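Local coordinates for attaching and effacing protein, pathogenesis factor (Escherichia coli, PDB 4E9L) that acts as a bacterial adhesin of the intimin/invasin family, its extended chain of Ig-like domains probably helping the cell attach to host tissue, at residues Asp101-Gly106 with Ala183-Val188; Ser141-Trp146 with Ala156-Gly161; Thr162-Leu167 with Val187-Leu192. All coordinates share one frame; numbering follows the deposited sequence.

Contact 1 (Asp101-Gly106 with Ala183-Val188); sequences DKPVVG and AKVTVV
Pro103, Val104 and Val105 run beside Val187 and Val188 in a short bridge of parallel pattern, part of an Ig-like beta sandwich. The loop after strand 95-99 here reaches the domain's last strand, 183-187, as the A' segment does in many such folds. Two backbone hydrogen bonds make the bridge, and both belong to Val188: its N gives to Pro103 O at 2.9 Å and its O receives Val105 N at 3.0 Å. A CA-H...O contact extends the line, with Lys102 CA 3.2 Å from Thr186 O.

Among the apolar pairs, the inward Pro103 and Val187 side chains cross at about a right angle, with Pro103 CG 4.1 Å from Val187 CG2, and the ring also packs on Leu160. Val105 CG1 touches Val187 CG1 at 3.8 Å, and Val105 also packs on Asp220 and Asn224. Toward the surface, Val188 CG1 lies against Lys102 CB and CG, while its CG2 meets Val104 CG2.

Polar side chains close the far end. With CG anti to the backbone N (chi1 178°), Asp101 brings OD1 within 3.5 Å of Val185 CB. Lys102 N bonds weakly to that oxygen, and a water hydrogen-bonded to Thr186 OG1 donates to Asp101 OD1 at 2.7 Å.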
loop_
_atom_site.group_PDB
_atom_site.type_symbol
_atom_site.label_atom_id
_atom_site.label_comp_id
_atom_site.label_asym_id
_atom_site.label_seq_id
_atom_site.Cartn_x
_atom_site.Cartn_y
_atom_site.Cartn_z
ATOM N N ASP A 101 32.040 1.945 4.857
ATOM C CA ASP A 101 30.757 2.532 5.180
ATOM C C ASP A 101 29.740 1.545 4.552
ATOM O O ASP A 101 30.110 0.731 3.695
ATOM C CB ASP A 101 30.637 3.958 4.629
ATOM C CG ASP A 101 29.294 4.627 4.895
ATOM O OD1 ASP A 101 28.575 4.183 5.836
ATOM O OD2 ASP A 101 28.941 5.566 4.145
ATOM N N LYS A 102 28.506 1.526 5.050
ATOM C CA LYS A 102 27.516 0.557 4.579
ATOM C C LYS A 102 27.885 -0.943 4.766
ATOM O O LYS A 102 27.656 -1.756 3.851
ATOM C CB LYS A 102 26.938 0.910 3.195
ATOM C CG LYS A 102 26.273 2.280 3.208
ATOM C CD LYS A 102 25.456 2.542 1.956
ATOM C CE LYS A 102 25.186 4.016 1.724
ATOM N NZ LYS A 102 24.675 4.726 2.934
ATOM N N PRO A 103 28.456 -1.362 5.926
ATOM C CA PRO A 103 28.636 -2.807 6.132
ATOM C C PRO A 103 27.220 -3.392 6.303
ATOM O O PRO A 103 26.264 -2.651 6.590
ATOM C CB PRO A 103 29.420 -2.871 7.444
ATOM C CG PRO A 103 28.913 -1.690 8.221
ATOM C CD PRO A 103 28.794 -0.613 7.161
ATOM N N VAL A 104 27.078 -4.690 6.094
ATOM C CA VAL A 104 25.774 -5.357 6.192
ATOM C C VAL A 104 25.635 -5.951 7.583
ATOM O O VAL A 104 26.632 -6.412 8.165
ATOM C CB VAL A 104 25.647 -6.440 5.070
ATOM C CG1 VAL A 104 24.287 -7.156 5.101
ATOM C CG2 VAL A 104 25.883 -5.819 3.685
ATOM N N VAL A 105 24.398 -5.988 8.104
ATOM C CA VAL A 105 24.084 -6.649 9.383
ATOM C C VAL A 105 24.657 -8.057 9.364
ATOM O O VAL A 105 24.663 -8.716 8.303
ATOM C CB VAL A 105 22.558 -6.689 9.705
ATOM C CG1 VAL A 105 22.032 -5.308 10.022
ATOM C CG2 VAL A 105 21.739 -7.350 8.589
ATOM N N GLY A 106 25.202 -8.477 10.512
ATOM C CA GLY A 106 25.807 -9.793 10.656
ATOM C C GLY A 106 27.202 -9.880 10.080
ATOM O O GLY A 106 27.865 -10.907 10.220
ATOM N N ALA A 183 33.086 8.090 14.931
ATOM C CA ALA A 183 32.967 7.691 13.527
ATOM C C ALA A 183 31.541 7.180 13.382
ATOM O O ALA A 183 31.016 6.546 14.310
ATOM C CB ALA A 183 33.952 6.574 13.200
ATOM N N LYS A 184 30.891 7.485 12.262
ATOM C CA LYS A 184 29.504 7.057 12.076
ATOM C C LYS A 184 29.289 6.386 10.727
ATOM O O LYS A 184 29.708 6.921 9.698
ATOM C CB LYS A 184 28.525 8.251 12.229
ATOM C CG LYS A 184 28.573 8.937 13.605
ATOM C CD LYS A 184 27.661 10.155 13.699
ATOM C CE LYS A 184 27.699 10.758 15.083
ATOM N NZ LYS A 184 26.359 11.238 15.515
ATOM N N VAL A 185 28.661 5.201 10.740
ATOM C CA VAL A 185 28.271 4.469 9.525
ATOM C C VAL A 185 26.820 4.045 9.640
ATOM O O VAL A 185 26.263 3.985 10.747
ATOM C CB VAL A 185 29.173 3.255 9.139
ATOM C CG1 VAL A 185 30.591 3.690 8.773
ATOM C CG2 VAL A 185 29.180 2.165 10.211
ATOM N N THR A 186 26.227 3.708 8.489
ATOM C CA THR A 186 24.898 3.137 8.404
ATOM C C THR A 186 25.142 1.661 8.160
ATOM O O THR A 186 25.816 1.295 7.193
ATOM C CB THR A 186 24.092 3.741 7.238
ATOM O OG1 THR A 186 24.009 5.149 7.426
ATOM C CG2 THR A 186 22.683 3.133 7.125
ATOM N N VAL A 187 24.645 0.823 9.066
ATOM C CA VAL A 187 24.746 -0.624 8.904
ATOM C C VAL A 187 23.458 -0.976 8.128
ATOM O O VAL A 187 22.363 -0.662 8.588
ATOM C CB VAL A 187 24.878 -1.379 10.247
ATOM C CG1 VAL A 187 24.938 -2.887 10.016
ATOM C CG2 VAL A 187 26.101 -0.896 11.029
ATOM N N VAL A 188 23.609 -1.520 6.917
ATOM C CA VAL A 188 22.477 -1.792 6.028
ATOM C C VAL A 188 21.849 -3.161 6.258
ATOM O O VAL A 188 22.514 -4.096 6.706
ATOM C CB VAL A 188 22.779 -1.531 4.516
ATOM C CG1 VAL A 188 23.195 -0.083 4.282
ATOM C CG2 VAL A 188 23.800 -2.514 3.941
HETATM O O HOH W 1 26.709 6.087 6.342
#

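Contact 2 (Ser141-Trp146 with Ala156-Gly161); sequences STASGW and AQISLG
Ser144 OG is gripped twice: it accepts Gln157 N at 2.9 Å, nearly straight at 166°, and donates to Gly145 O at 3.0 Å. This hydroxyl sits in the beta hairpin of strands 142-148 and 153-159, on one side of an Ig-like sandwich. Because OG stands between the backbone N and the carbonyl carbon (chi1 65°), it takes the place a strand carbonyl would usually fill, while Ser144 N makes the ordinary bond to Gln157 O. The displaced Ser144 O is buried with no partner in the model.

Regular pairing resumes at Thr142 and Ser159, an antiparallel hydrogen-bonded pair whose two bonds include Ser159 N to Thr142 O at 2.7 Å. Beyond it a second serine hydroxyl again meets a backbone N-H: Ser141 OG receives Gly161 N at 3.0 Å, and is also hydrogen-bonded to Ala137 O.

Between the two serines, Ala143 and Ile158 form a non-hydrogen-bonded pair, with Ala143 CB on Ile158 CG1 at 4.0 Å; Ile158 continues inward to Leu133 and Val169. Nearer the hairpin turn, Trp146, itself edge-to-face with Trp113, turns a ring face to Ala156. The methyl makes a CH-pi contact, Ala156 CB lying off centre over the six-membered ring and 3.7 Å from Trp146 CE3.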
loop_
_atom_site.group_PDB
_atom_site.type_symbol
_atom_site.label_atom_id
_atom_site.label_comp_id
_atom_site.label_asym_id
_atom_site.label_seq_id
_atom_site.Cartn_x
_atom_site.Cartn_y
_atom_site.Cartn_z
ATOM N N SER A 141 26.213 -6.088 18.699
ATOM C CA SER A 141 27.513 -5.916 18.038
ATOM C C SER A 141 28.619 -6.014 19.083
ATOM O O SER A 141 28.443 -5.538 20.203
ATOM C CB SER A 141 27.579 -4.577 17.313
ATOM O OG SER A 141 26.663 -4.548 16.226
ATOM N N THR A 142 29.745 -6.651 18.736
ATOM C CA THR A 142 30.871 -6.813 19.664
ATOM C C THR A 142 32.181 -6.353 19.019
ATOM O O THR A 142 32.389 -6.556 17.831
ATOM C CB THR A 142 30.988 -8.274 20.141
ATOM O OG1 THR A 142 31.255 -9.106 19.010
ATOM C CG2 THR A 142 29.737 -8.769 20.912
ATOM N N ALA A 143 33.080 -5.770 19.813
ATOM C CA ALA A 143 34.370 -5.312 19.307
ATOM C C ALA A 143 35.495 -6.163 19.899
ATOM O O ALA A 143 35.443 -6.563 21.073
ATOM C CB ALA A 143 34.580 -3.853 19.665
ATOM N N SER A 144 36.524 -6.418 19.093
ATOM C CA SER A 144 37.717 -7.109 19.555
ATOM C C SER A 144 38.495 -6.052 20.366
ATOM O O SER A 144 38.115 -4.872 20.383
ATOM C CB SER A 144 38.569 -7.499 18.344
ATOM O OG SER A 144 39.047 -6.326 17.693
ATOM N N GLY A 145 39.631 -6.452 20.932
ATOM C CA GLY A 145 40.544 -5.504 21.564
ATOM C C GLY A 145 41.226 -4.657 20.490
ATOM O O GLY A 145 41.119 -4.948 19.293
ATOM N N TRP A 146 41.890 -3.579 20.903
ATOM C CA TRP A 146 42.599 -2.672 20.000
ATOM C C TRP A 146 44.007 -3.208 19.748
ATOM O O TRP A 146 44.697 -3.556 20.711
ATOM C CB TRP A 146 42.729 -1.292 20.637
ATOM C CG TRP A 146 41.479 -0.464 20.698
ATOM C CD1 TRP A 146 40.759 -0.155 21.815
ATOM C CD2 TRP A 146 40.878 0.265 19.620
ATOM N NE1 TRP A 146 39.755 0.731 21.501
ATOM C CE2 TRP A 146 39.784 0.981 20.157
ATOM C CE3 TRP A 146 41.137 0.358 18.239
ATOM C CZ2 TRP A 146 38.943 1.768 19.362
ATOM C CZ3 TRP A 146 40.307 1.146 17.457
ATOM C CH2 TRP A 146 39.224 1.838 18.017
ATOM N N ALA A 156 40.586 -2.142 15.547
ATOM C CA ALA A 156 39.703 -3.110 16.213
ATOM C C ALA A 156 38.684 -3.615 15.214
ATOM O O ALA A 156 38.278 -2.869 14.328
ATOM C CB ALA A 156 39.007 -2.498 17.418
ATOM N N GLN A 157 38.284 -4.883 15.341
ATOM C CA GLN A 157 37.294 -5.453 14.437
ATOM C C GLN A 157 35.965 -5.515 15.148
ATOM O O GLN A 157 35.899 -5.994 16.291
ATOM C CB GLN A 157 37.720 -6.868 13.968
ATOM C CG GLN A 157 39.039 -6.919 13.181
ATOM C CD GLN A 157 39.057 -6.092 11.905
ATOM O OE1 GLN A 157 38.032 -5.854 11.253
ATOM N NE2 GLN A 157 40.249 -5.669 11.499
ATOM N N ILE A 158 34.913 -4.994 14.514
ATOM C CA ILE A 158 33.562 -5.047 15.093
ATOM C C ILE A 158 32.733 -6.149 14.403
ATOM O O ILE A 158 32.603 -6.125 13.182
ATOM C CB ILE A 158 32.828 -3.663 15.103
ATOM C CG1 ILE A 158 33.589 -2.625 15.965
ATOM C CG2 ILE A 158 31.376 -3.815 15.634
ATOM C CD1 ILE A 158 33.325 -1.138 15.554
ATOM N N SER A 159 32.213 -7.118 15.165
ATOM C CA SER A 159 31.317 -8.153 14.619
ATOM C C SER A 159 29.933 -7.571 14.830
ATOM O O SER A 159 29.552 -7.302 15.971
ATOM C CB SER A 159 31.442 -9.469 15.393
ATOM O OG SER A 159 32.772 -9.956 15.330
ATOM N N LEU A 160 29.221 -7.294 13.739
ATOM C CA LEU A 160 27.909 -6.653 13.798
ATOM C C LEU A 160 26.806 -7.593 14.137
ATOM O O LEU A 160 26.800 -8.727 13.684
ATOM C CB LEU A 160 27.580 -5.937 12.473
ATOM C CG LEU A 160 28.560 -4.826 12.073
ATOM C CD1 LEU A 160 28.453 -4.530 10.601
ATOM C CD2 LEU A 160 28.343 -3.561 12.926
ATOM N N GLY A 161 25.851 -7.096 14.903
ATOM C CA GLY A 161 24.647 -7.839 15.227
ATOM C C GLY A 161 23.722 -7.827 14.016
ATOM O O GLY A 161 24.117 -7.430 12.909
#

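Contact 3 (Thr162-Leu167 with Val187-Leu192); sequences TTAGEL and VVADAL
Gly165 and Val187 face each other as an antiparallel hydrogen-bonded pair, and nearly all of the contact gathers round them. Gly165 N gives to Val187 O at 2.9 Å, approaching in the plane of that carbonyl. The return bond, Val187 N to Gly165 O, is shorter at 2.7 Å and just as straight at the hydrogen, although its donor is tilted 27° from the carbonyl plane.

Neighbouring side chains fill in around these bonds. Ala164 sets its methyl beside the carbonyl that Gly165 uses, with Ala164 CB 3.5 Å from Val187 O, and the same methyl goes on to lie 4.4 Å from Ala189 CB. Two residues further along the strand from the glycine, Leu167 CB rests on Val187 CG2 at 3.9 Å; that branch of the valine also passes close to Gly165 O. Gly165 has phi 132°, a backbone shape that glycine, lacking a CB, adopts without a clash with Ala164 O.

The second shell fixes both chains as they leave the sheet. Asn224 grips the approach to Gly165 with both ends of its side-chain amide, OD1 bonded to Ala164 N and ND2 to Thr162 O, and it also packs against Ala189. Past Ala189, Asp220 OD2 accepts Asp190 N. Asp190 OD1 also accepts Ala191 N at 2.8 Å, within its own segment, met on the anti side and 29° out of the carboxylate plane.

Asp220 and Asn224 follow strand 211-217, which belongs to the next Ig-like unit of this fragment, itself only part of the longer adhesin. The pairing thus joins the last two long strands of one Invasin domain 3-type unit: the F-G pairing of an Ig-like sandwich, here at the junction with the next of its tandem domains.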
loop_
_atom_site.group_PDB
_atom_site.type_symbol
_atom_site.label_atom_id
_atom_site.label_comp_id
_atom_site.label_asym_id
_atom_site.label_seq_id
_atom_site.Cartn_x
_atom_site.Cartn_y
_atom_site.Cartn_z
ATOM N N THR A 162 22.472 -8.218 14.229
ATOM C CA THR A 162 21.473 -8.326 13.159
ATOM C C THR A 162 20.548 -7.114 13.033
ATOM O O THR A 162 19.608 -7.170 12.237
ATOM C CB THR A 162 20.653 -9.596 13.381
ATOM O OG1 THR A 162 20.066 -9.516 14.678
ATOM C CG2 THR A 162 21.483 -10.861 13.260
ATOM N N THR A 163 20.793 -6.026 13.805
ATOM C CA THR A 163 19.957 -4.819 13.761
ATOM C C THR A 163 20.568 -3.788 12.831
ATOM O O THR A 163 21.713 -3.387 13.049
ATOM C CB THR A 163 19.784 -4.213 15.182
ATOM O OG1 THR A 163 19.253 -5.215 16.047
ATOM C CG2 THR A 163 18.882 -2.959 15.188
ATOM N N ALA A 164 19.797 -3.316 11.833
ATOM C CA ALA A 164 20.277 -2.295 10.891
ATOM C C ALA A 164 20.116 -0.877 11.448
ATOM O O ALA A 164 19.320 -0.645 12.350
ATOM C CB ALA A 164 19.560 -2.437 9.549
ATOM N N GLY A 165 20.879 0.064 10.912
ATOM C CA GLY A 165 20.798 1.444 11.373
ATOM C C GLY A 165 22.143 2.068 11.660
ATOM O O GLY A 165 23.177 1.564 11.219
ATOM N N GLU A 166 22.139 3.170 12.398
ATOM C CA GLU A 166 23.371 3.881 12.687
ATOM C C GLU A 166 24.245 3.151 13.711
ATOM O O GLU A 166 23.740 2.570 14.675
ATOM C CB GLU A 166 23.051 5.296 13.200
ATOM C CG GLU A 166 24.171 6.300 12.961
ATOM C CD GLU A 166 23.932 7.703 13.498
ATOM O OE1 GLU A 166 22.829 7.976 14.026
ATOM O OE2 GLU A 166 24.858 8.538 13.380
ATOM N N LEU A 167 25.553 3.173 13.466
ATOM C CA LEU A 167 26.552 2.663 14.396
ATOM C C LEU A 167 27.552 3.818 14.607
ATOM O O LEU A 167 28.109 4.329 13.640
ATOM C CB LEU A 167 27.272 1.409 13.896
ATOM C CG LEU A 167 28.402 0.905 14.826
ATOM C CD1 LEU A 167 27.827 0.202 16.067
ATOM C CD2 LEU A 167 29.350 -0.019 14.085
ATOM N N VAL A 187 24.645 0.823 9.066
ATOM C CA VAL A 187 24.746 -0.624 8.904
ATOM C C VAL A 187 23.458 -0.976 8.128
ATOM O O VAL A 187 22.363 -0.662 8.588
ATOM C CB VAL A 187 24.878 -1.379 10.247
ATOM C CG1 VAL A 187 24.938 -2.887 10.016
ATOM C CG2 VAL A 187 26.101 -0.896 11.029
ATOM N N VAL A 188 23.609 -1.520 6.917
ATOM C CA VAL A 188 22.477 -1.792 6.028
ATOM C C VAL A 188 21.849 -3.161 6.258
ATOM O O VAL A 188 22.514 -4.096 6.706
ATOM C CB VAL A 188 22.779 -1.531 4.516
ATOM C CG1 VAL A 188 23.195 -0.083 4.282
ATOM C CG2 VAL A 188 23.800 -2.514 3.941
ATOM N N ALA A 189 20.580 -3.275 5.918
ATOM C CA ALA A 189 19.844 -4.539 6.001
ATOM C C ALA A 189 20.441 -5.549 4.981
ATOM O O ALA A 189 21.113 -5.157 4.021
ATOM C CB ALA A 189 18.369 -4.288 5.694
ATOM N N ASP A 190 20.226 -6.843 5.207
ATOM C CA ASP A 190 20.700 -7.864 4.281
ATOM C C ASP A 190 19.762 -7.925 3.033
ATOM O O ASP A 190 18.907 -7.034 2.850
ATOM C CB ASP A 190 20.799 -9.222 5.018
ATOM C CG ASP A 190 21.889 -10.157 4.508
ATOM O OD1 ASP A 190 22.249 -10.067 3.304
ATOM O OD2 ASP A 190 22.321 -11.026 5.278
ATOM N N ALA A 191 19.925 -8.942 2.176
ATOM C CA ALA A 191 19.094 -9.086 0.972
ATOM C C ALA A 191 17.598 -9.137 1.313
ATOM O O ALA A 191 17.213 -9.615 2.387
ATOM C CB ALA A 191 19.486 -10.341 0.195
ATOM N N LEU A 192 16.761 -8.654 0.383
ATOM C CA LEU A 192 15.323 -8.686 0.585
ATOM C C LEU A 192 14.862 -10.135 0.802
ATOM O O LEU A 192 15.221 -11.028 0.029
ATOM C CB LEU A 192 14.613 -8.038 -0.618
ATOM C CG LEU A 192 13.092 -7.816 -0.453
ATOM C CD1 LEU A 192 12.611 -6.651 -1.303
ATOM C CD2 LEU A 192 12.314 -9.065 -0.793
#

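In the fold
All three contacts are partly buried and belong to one Ig-like sandwich. Exposed residues take part in contact 1 (Asp101, Lys102, Thr186) and contact 2 (Thr142, Gln157, Ser159), whereas none of those touching in contact 3 is exposed. Contacts 1 and 3 share Val187 and Val188; both rest on two backbone bonds around the end of strand 183-187 with apolar packing, contact 1 adding an exposed polar rim. Contact 2 lies in the other sheet, where serine hydroxyls join the backbone pairing and an aromatic face takes part. Leu160 ties the sheets together, packing on Pro103, Leu167 and Val187. Contacts 1 and 3 both reach the following domain, contact 1 by the packing of Val105, contact 3 also by hydrogen bonds to Asp220 and Asn224.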